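Local coordinates for Cys-Gly metallodipeptidase DUG1 (Saccharomyces cerevisiae, PDB 4G1P), which hydrolyses Cys-Gly as a zinc- or manganese-dependent M20A-family dipeptidase and serves as the catalytic component of the glutathione-degrading DUG complex, at residues E278-L292 / S301-R315. Numbering follows the deposited sequence.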
loop_
_atom_site.group_PDB
_atom_site.type_symbol
_atom_site.label_atom_id
_atom_site.label_comp_id
_atom_site.label_asym_id
_atom_site.label_seq_id
_atom_site.Cartn_x
_atom_site.Cartn_y
_atom_site.Cartn_z
ATOM N N GLU A 278 -20.888 18.165 -32.601
ATOM C CA GLU A 278 -19.785 17.501 -31.927
ATOM C C GLU A 278 -19.487 16.182 -32.610
ATOM O O GLU A 278 -18.337 15.774 -32.714
ATOM C CB GLU A 278 -20.110 17.307 -30.439
ATOM C CG GLU A 278 -19.665 15.991 -29.863
ATOM C CD GLU A 278 -20.151 15.772 -28.440
ATOM O OE1 GLU A 278 -21.027 16.534 -27.970
ATOM O OE2 GLU A 278 -19.647 14.831 -27.791
ATOM N N LYS A 279 -20.527 15.533 -33.112
ATOM C CA LYS A 279 -20.350 14.259 -33.802
ATOM C C LYS A 279 -19.581 14.412 -35.113
ATOM O O LYS A 279 -18.886 13.486 -35.538
ATOM C CB LYS A 279 -21.700 13.596 -34.064
ATOM C CG LYS A 279 -21.626 12.111 -34.298
ATOM C CD LYS A 279 -23.027 11.519 -34.396
ATOM C CE LYS A 279 -23.927 12.021 -33.266
ATOM N NZ LYS A 279 -25.342 11.538 -33.398
ATOM N N ALA A 280 -19.708 15.574 -35.752
ATOM C CA ALA A 280 -18.981 15.842 -36.990
ATOM C C ALA A 280 -17.484 15.702 -36.784
ATOM O O ALA A 280 -16.809 14.969 -37.509
ATOM C CB ALA A 280 -19.301 17.232 -37.509
ATOM N N LEU A 281 -16.974 16.404 -35.777
ATOM C CA LEU A 281 -15.547 16.401 -35.469
ATOM C C LEU A 281 -14.971 15.020 -35.148
ATOM O O LEU A 281 -13.761 14.822 -35.264
ATOM C CB LEU A 281 -15.252 17.364 -34.325
ATOM C CG LEU A 281 -15.670 18.809 -34.582
ATOM C CD1 LEU A 281 -15.976 19.502 -33.276
ATOM C CD2 LEU A 281 -14.579 19.551 -35.324
ATOM N N TYR A 282 -15.822 14.106 -34.747
ATOM C CA TYR A 282 -15.363 12.843 -34.267
ATOM C C TYR A 282 -15.097 11.927 -35.401
ATOM O O TYR A 282 -14.531 10.883 -35.240
ATOM C CB TYR A 282 -16.337 12.202 -33.293
ATOM C CG TYR A 282 -16.459 12.904 -31.987
ATOM C CD1 TYR A 282 -15.489 13.754 -31.546
ATOM C CD2 TYR A 282 -17.552 12.737 -31.218
ATOM C CE1 TYR A 282 -15.610 14.403 -30.369
ATOM C CE2 TYR A 282 -17.656 13.370 -30.032
ATOM C CZ TYR A 282 -16.689 14.199 -29.627
ATOM O OH TYR A 282 -16.850 14.813 -28.459
ATOM N N LYS A 283 -15.486 12.316 -36.577
ATOM C CA LYS A 283 -15.327 11.392 -37.642
ATOM C C LYS A 283 -14.165 11.912 -38.407
ATOM O O LYS A 283 -13.865 13.074 -38.378
ATOM C CB LYS A 283 -16.644 11.115 -38.323
ATOM C CG LYS A 283 -16.646 9.741 -38.918
ATOM C CD LYS A 283 -15.275 9.104 -38.762
ATOM C CE LYS A 283 -15.051 8.023 -39.819
ATOM N NZ LYS A 283 -16.115 7.981 -40.871
ATOM N N ASP A 284 -13.502 11.004 -39.073
ATOM C CA ASP A 284 -12.287 11.307 -39.747
ATOM C C ASP A 284 -11.112 11.263 -38.863
ATOM O O ASP A 284 -10.051 11.660 -39.242
ATOM C CB ASP A 284 -12.327 12.756 -40.155
ATOM C CG ASP A 284 -12.794 12.921 -41.533
ATOM O OD1 ASP A 284 -12.555 12.014 -42.322
ATOM O OD2 ASP A 284 -13.452 13.914 -41.838
ATOM N N ILE A 285 -11.270 10.684 -37.713
ATOM C CA ILE A 285 -10.188 10.641 -36.791
ATOM C C ILE A 285 -9.579 9.355 -37.231
ATOM O O ILE A 285 -10.233 8.541 -37.794
ATOM C CB ILE A 285 -10.577 10.920 -35.345
ATOM C CG1 ILE A 285 -10.627 12.404 -35.136
ATOM C CG2 ILE A 285 -9.579 10.318 -34.390
ATOM C CD1 ILE A 285 -11.482 12.790 -33.991
ATOM N N GLU A 286 -8.300 9.185 -36.996
ATOM C CA GLU A 286 -7.701 7.901 -37.184
ATOM C C GLU A 286 -7.400 7.248 -35.889
ATOM O O GLU A 286 -6.603 7.707 -35.139
ATOM C CB GLU A 286 -6.434 8.007 -37.985
ATOM C CG GLU A 286 -6.377 9.228 -38.849
ATOM C CD GLU A 286 -5.668 8.987 -40.151
ATOM O OE1 GLU A 286 -4.855 8.069 -40.206
ATOM O OE2 GLU A 286 -5.938 9.707 -41.100
ATOM N N PHE A 287 -8.060 6.152 -35.642
ATOM C CA PHE A 287 -7.787 5.371 -34.441
ATOM C C PHE A 287 -8.478 4.022 -34.488
ATOM O O PHE A 287 -9.564 3.886 -35.049
ATOM C CB PHE A 287 -8.242 6.110 -33.194
ATOM C CG PHE A 287 -7.687 5.543 -31.930
ATOM C CD1 PHE A 287 -6.331 5.625 -31.662
ATOM C CD2 PHE A 287 -8.516 4.944 -31.000
ATOM C CE1 PHE A 287 -5.810 5.110 -30.490
ATOM C CE2 PHE A 287 -8.008 4.426 -29.825
ATOM C CZ PHE A 287 -6.655 4.511 -29.568
ATOM N N SER A 288 -7.850 3.027 -33.881
ATOM C CA SER A 288 -8.423 1.698 -33.817
ATOM C C SER A 288 -8.060 1.044 -32.490
ATOM O O SER A 288 -7.076 1.426 -31.835
ATOM C CB SER A 288 -7.870 0.857 -34.939
ATOM O OG SER A 288 -6.482 0.692 -34.736
ATOM N N VAL A 289 -8.854 0.048 -32.110
ATOM C CA VAL A 289 -8.666 -0.651 -30.852
ATOM C C VAL A 289 -7.306 -1.345 -30.831
ATOM O O VAL A 289 -6.703 -1.513 -29.770
ATOM C CB VAL A 289 -9.822 -1.646 -30.581
ATOM C CG1 VAL A 289 -9.739 -2.834 -31.518
ATOM C CG2 VAL A 289 -9.814 -2.103 -29.127
ATOM N N GLU A 290 -6.808 -1.713 -32.008
ATOM C CA GLU A 290 -5.491 -2.333 -32.119
ATOM C C GLU A 290 -4.430 -1.398 -31.588
ATOM O O GLU A 290 -3.454 -1.830 -30.986
ATOM C CB GLU A 290 -5.166 -2.675 -33.569
ATOM C CG GLU A 290 -5.878 -3.900 -34.101
ATOM C CD GLU A 290 -7.383 -3.709 -34.213
ATOM O OE1 GLU A 290 -7.839 -2.560 -34.458
ATOM O OE2 GLU A 290 -8.105 -4.719 -34.046
ATOM N N GLU A 291 -4.616 -0.107 -31.834
ATOM C CA GLU A 291 -3.694 0.887 -31.315
ATOM C C GLU A 291 -3.848 0.963 -29.803
ATOM O O GLU A 291 -2.863 0.986 -29.077
ATOM C CB GLU A 291 -3.937 2.247 -31.967
ATOM C CG GLU A 291 -3.639 2.262 -33.463
ATOM C CD GLU A 291 -4.177 3.502 -34.161
ATOM O OE1 GLU A 291 -3.485 4.547 -34.147
ATOM O OE2 GLU A 291 -5.293 3.424 -34.723
ATOM N N LEU A 292 -5.089 0.977 -29.333
ATOM C CA LEU A 292 -5.350 0.971 -27.902
ATOM C C LEU A 292 -4.696 -0.243 -27.228
ATOM O O LEU A 292 -4.038 -0.106 -26.207
ATOM C CB LEU A 292 -6.849 0.989 -27.629
ATOM C CG LEU A 292 -7.238 0.973 -26.152
ATOM C CD1 LEU A 292 -6.764 2.263 -25.497
ATOM C CD2 LEU A 292 -8.746 0.792 -25.997
ATOM N N SER A 301 -9.618 -3.814 -23.745
ATOM C CA SER A 301 -10.474 -2.673 -24.001
ATOM C C SER A 301 -11.886 -2.969 -23.553
ATOM O O SER A 301 -12.279 -4.116 -23.470
ATOM C CB SER A 301 -10.508 -2.370 -25.490
ATOM O OG SER A 301 -11.524 -1.419 -25.759
ATOM N N LEU A 302 -12.658 -1.928 -23.296
ATOM C CA LEU A 302 -14.063 -2.090 -22.972
ATOM C C LEU A 302 -14.972 -1.886 -24.185
ATOM O O LEU A 302 -16.177 -2.041 -24.076
ATOM C CB LEU A 302 -14.454 -1.093 -21.879
ATOM C CG LEU A 302 -13.733 -1.174 -20.530
ATOM C CD1 LEU A 302 -14.131 0.012 -19.655
ATOM C CD2 LEU A 302 -14.035 -2.497 -19.819
ATOM N N TYR A 303 -14.388 -1.509 -25.325
ATOM C CA TYR A 303 -15.131 -1.187 -26.551
ATOM C C TYR A 303 -14.301 -1.484 -27.788
ATOM O O TYR A 303 -13.096 -1.275 -27.790
ATOM C CB TYR A 303 -15.484 0.295 -26.609
ATOM C CG TYR A 303 -16.320 0.778 -25.470
ATOM C CD1 TYR A 303 -17.677 0.506 -25.412
ATOM C CD2 TYR A 303 -15.759 1.527 -24.453
ATOM C CE1 TYR A 303 -18.454 0.963 -24.356
ATOM C CE2 TYR A 303 -16.520 1.982 -23.395
ATOM C CZ TYR A 303 -17.863 1.692 -23.351
ATOM O OH TYR A 303 -18.605 2.150 -22.296
ATOM N N ASP A 304 -14.953 -1.930 -28.856
ATOM C CA ASP A 304 -14.256 -2.205 -30.108
ATOM C C ASP A 304 -14.431 -1.110 -31.158
ATOM O O ASP A 304 -13.545 -0.871 -31.977
ATOM C CB ASP A 304 -14.718 -3.538 -30.672
ATOM C CG ASP A 304 -14.326 -4.697 -29.788
ATOM O OD1 ASP A 304 -13.310 -4.564 -29.068
ATOM O OD2 ASP A 304 -15.030 -5.732 -29.813
ATOM N N LYS A 305 -15.581 -0.451 -31.133
ATOM C CA LYS A 305 -15.877 0.577 -32.117
ATOM C C LYS A 305 -15.084 1.852 -31.860
ATOM O O LYS A 305 -15.057 2.355 -30.738
ATOM C CB LYS A 305 -17.379 0.887 -32.145
ATOM C CG LYS A 305 -18.213 -0.049 -33.014
ATOM C CD LYS A 305 -19.595 0.554 -33.299
ATOM C CE LYS A 305 -19.482 1.913 -34.007
ATOM N NZ LYS A 305 -20.810 2.580 -34.221
ATOM N N LYS A 306 -14.463 2.368 -32.917
ATOM C CA LYS A 306 -13.619 3.552 -32.840
ATOM C C LYS A 306 -14.368 4.689 -32.185
ATOM O O LYS A 306 -13.852 5.347 -31.285
ATOM C CB LYS A 306 -13.155 3.973 -34.238
ATOM C CG LYS A 306 -12.449 5.329 -34.282
ATOM C CD LYS A 306 -12.100 5.766 -35.710
ATOM C CE LYS A 306 -13.129 6.754 -36.274
ATOM N NZ LYS A 306 -12.946 6.993 -37.727
ATOM N N GLU A 307 -15.598 4.894 -32.634
ATOM C CA GLU A 307 -16.439 5.965 -32.118
ATOM C C GLU A 307 -16.640 5.800 -30.617
ATOM O O GLU A 307 -16.659 6.775 -29.863
ATOM C CB GLU A 307 -17.789 5.973 -32.848
ATOM C CG GLU A 307 -18.751 7.065 -32.391
ATOM C CD GLU A 307 -20.152 6.916 -32.979
ATOM O OE1 GLU A 307 -20.757 5.830 -32.825
ATOM O OE2 GLU A 307 -20.646 7.891 -33.596
ATOM N N ASP A 308 -16.763 4.550 -30.188
ATOM C CA ASP A 308 -17.006 4.255 -28.782
ATOM C C ASP A 308 -15.780 4.488 -27.922
ATOM O O ASP A 308 -15.866 5.140 -26.877
ATOM C CB ASP A 308 -17.505 2.827 -28.616
ATOM C CG ASP A 308 -18.963 2.681 -28.993
ATOM O OD1 ASP A 308 -19.742 3.623 -28.695
ATOM O OD2 ASP A 308 -19.314 1.632 -29.587
ATOM N N ILE A 309 -14.645 3.948 -28.360
ATOM C CA ILE A 309 -13.392 4.173 -27.667
ATOM C C ILE A 309 -13.162 5.671 -27.524
ATOM O O ILE A 309 -12.834 6.161 -26.444
ATOM C CB ILE A 309 -12.212 3.572 -28.422
ATOM C CG1 ILE A 309 -12.386 2.063 -28.575
ATOM C CG2 ILE A 309 -10.929 3.869 -27.687
ATOM C CD1 ILE A 309 -11.473 1.441 -29.617
ATOM N N LEU A 310 -13.372 6.408 -28.609
ATOM C CA LEU A 310 -13.082 7.829 -28.575
ATOM C C LEU A 310 -14.040 8.558 -27.639
ATOM O O LEU A 310 -13.614 9.368 -26.812
ATOM C CB LEU A 310 -13.066 8.435 -29.982
ATOM C CG LEU A 310 -12.025 7.864 -30.958
ATOM C CD1 LEU A 310 -12.254 8.384 -32.365
ATOM C CD2 LEU A 310 -10.593 8.145 -30.517
ATOM N N MET A 311 -15.325 8.244 -27.739
ATOM C CA MET A 311 -16.313 8.957 -26.940
ATOM C C MET A 311 -16.241 8.631 -25.455
ATOM O O MET A 311 -16.541 9.479 -24.606
ATOM C CB MET A 311 -17.722 8.743 -27.485
ATOM C CG MET A 311 -17.977 9.521 -28.769
ATOM S SD MET A 311 -19.719 9.556 -29.181
ATOM C CE MET A 311 -20.095 7.806 -29.110
ATOM N N HIS A 312 -15.823 7.412 -25.145
ATOM C CA HIS A 312 -15.649 7.040 -23.756
ATOM C C HIS A 312 -14.325 7.523 -23.153
ATOM O O HIS A 312 -14.217 7.633 -21.933
ATOM C CB HIS A 312 -15.897 5.543 -23.546
ATOM C CG HIS A 312 -17.353 5.199 -23.483
ATOM N ND1 HIS A 312 -18.027 4.605 -24.529
ATOM C CD2 HIS A 312 -18.276 5.422 -22.519
ATOM C CE1 HIS A 312 -19.297 4.458 -24.202
ATOM N NE2 HIS A 312 -19.475 4.946 -22.989
ATOM N N ARG A 313 -13.334 7.833 -23.995
ATOM C CA ARG A 313 -12.158 8.572 -23.521
ATOM C C ARG A 313 -12.428 10.061 -23.391
ATOM O O ARG A 313 -11.843 10.713 -22.541
ATOM C CB ARG A 313 -10.976 8.445 -24.471
ATOM C CG ARG A 313 -10.519 7.058 -24.749
ATOM C CD ARG A 313 -9.555 7.083 -25.917
ATOM N NE ARG A 313 -8.274 7.651 -25.527
ATOM C CZ ARG A 313 -7.115 7.046 -25.730
ATOM N NH1 ARG A 313 -7.095 5.871 -26.333
ATOM N NH2 ARG A 313 -5.983 7.618 -25.343
ATOM N N TRP A 314 -13.283 10.610 -24.253
ATOM C CA TRP A 314 -13.356 12.070 -24.394
ATOM C C TRP A 314 -14.550 12.778 -23.762
ATOM O O TRP A 314 -14.400 13.879 -23.234
ATOM C CB TRP A 314 -13.273 12.481 -25.865
ATOM C CG TRP A 314 -11.972 12.167 -26.522
ATOM C CD1 TRP A 314 -10.818 11.779 -25.912
ATOM C CD2 TRP A 314 -11.695 12.196 -27.931
ATOM N NE1 TRP A 314 -9.844 11.560 -26.850
ATOM C CE2 TRP A 314 -10.353 11.813 -28.098
ATOM C CE3 TRP A 314 -12.457 12.510 -29.069
ATOM C CZ2 TRP A 314 -9.746 11.742 -29.357
ATOM C CZ3 TRP A 314 -11.859 12.432 -30.316
ATOM C CH2 TRP A 314 -10.516 12.052 -30.449
ATOM N N ARG A 315 -15.738 12.184 -23.837
ATOM C CA ARG A 315 -16.938 12.958 -23.523
ATOM C C ARG A 315 -17.956 12.255 -22.643
ATOM O O ARG A 315 -18.970 12.843 -22.302
ATOM C CB ARG A 315 -17.603 13.488 -24.805
ATOM C CG ARG A 315 -18.062 12.410 -25.769
ATOM C CD ARG A 315 -19.561 12.202 -25.669
ATOM N NE ARG A 315 -20.275 13.462 -25.801
ATOM C CZ ARG A 315 -21.343 13.793 -25.082
ATOM N NH1 ARG A 315 -21.826 12.943 -24.188
ATOM N NH2 ARG A 315 -21.934 14.973 -25.258
#
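E278 pairs with R315 at one end of the packing of helix 276-281, its following loop and helix 289-296 against helix 306-314, in what is probably the lid domain of this M20 peptidase, away from the metal site. The salt bridge is two-pronged, R315 NE reaching E278 OE2 and NH2 reaching OE1 at 3.3 Å; the carboxylate and guanidinium planes are nearly coplanar. Y282 OH also donates to E278 OE2 (2.9 Å), from above the carboxylate plane, and R315 NH2 has a second acceptor in A272 O. With an alanine at E278, the R315 guanidinium would probably lose its carboxylate mate and the Y282 hydroxyl this acceptor.

Apolar packing fills the middle. Y282 meets W314 obliquely, with ring planes at 55°, while I285 CD1 abuts the indole edge in its plane, 3.7 Å from W314 CZ3. I309 CG2 touches the F287 ring edge at CE2 (3.7 Å) and also L292 CD2, and I309 CD1 packs on V289 CB. L292 packs on V240 of the second subunit as well.

K306 has CG anti to the backbone N (chi1 171°), which sends its chain alongside F287 O, approached by CG and CD; a bend at chi3 then brings NZ to I285 O at 3.1 Å, tilted 26° from the carbonyl plane.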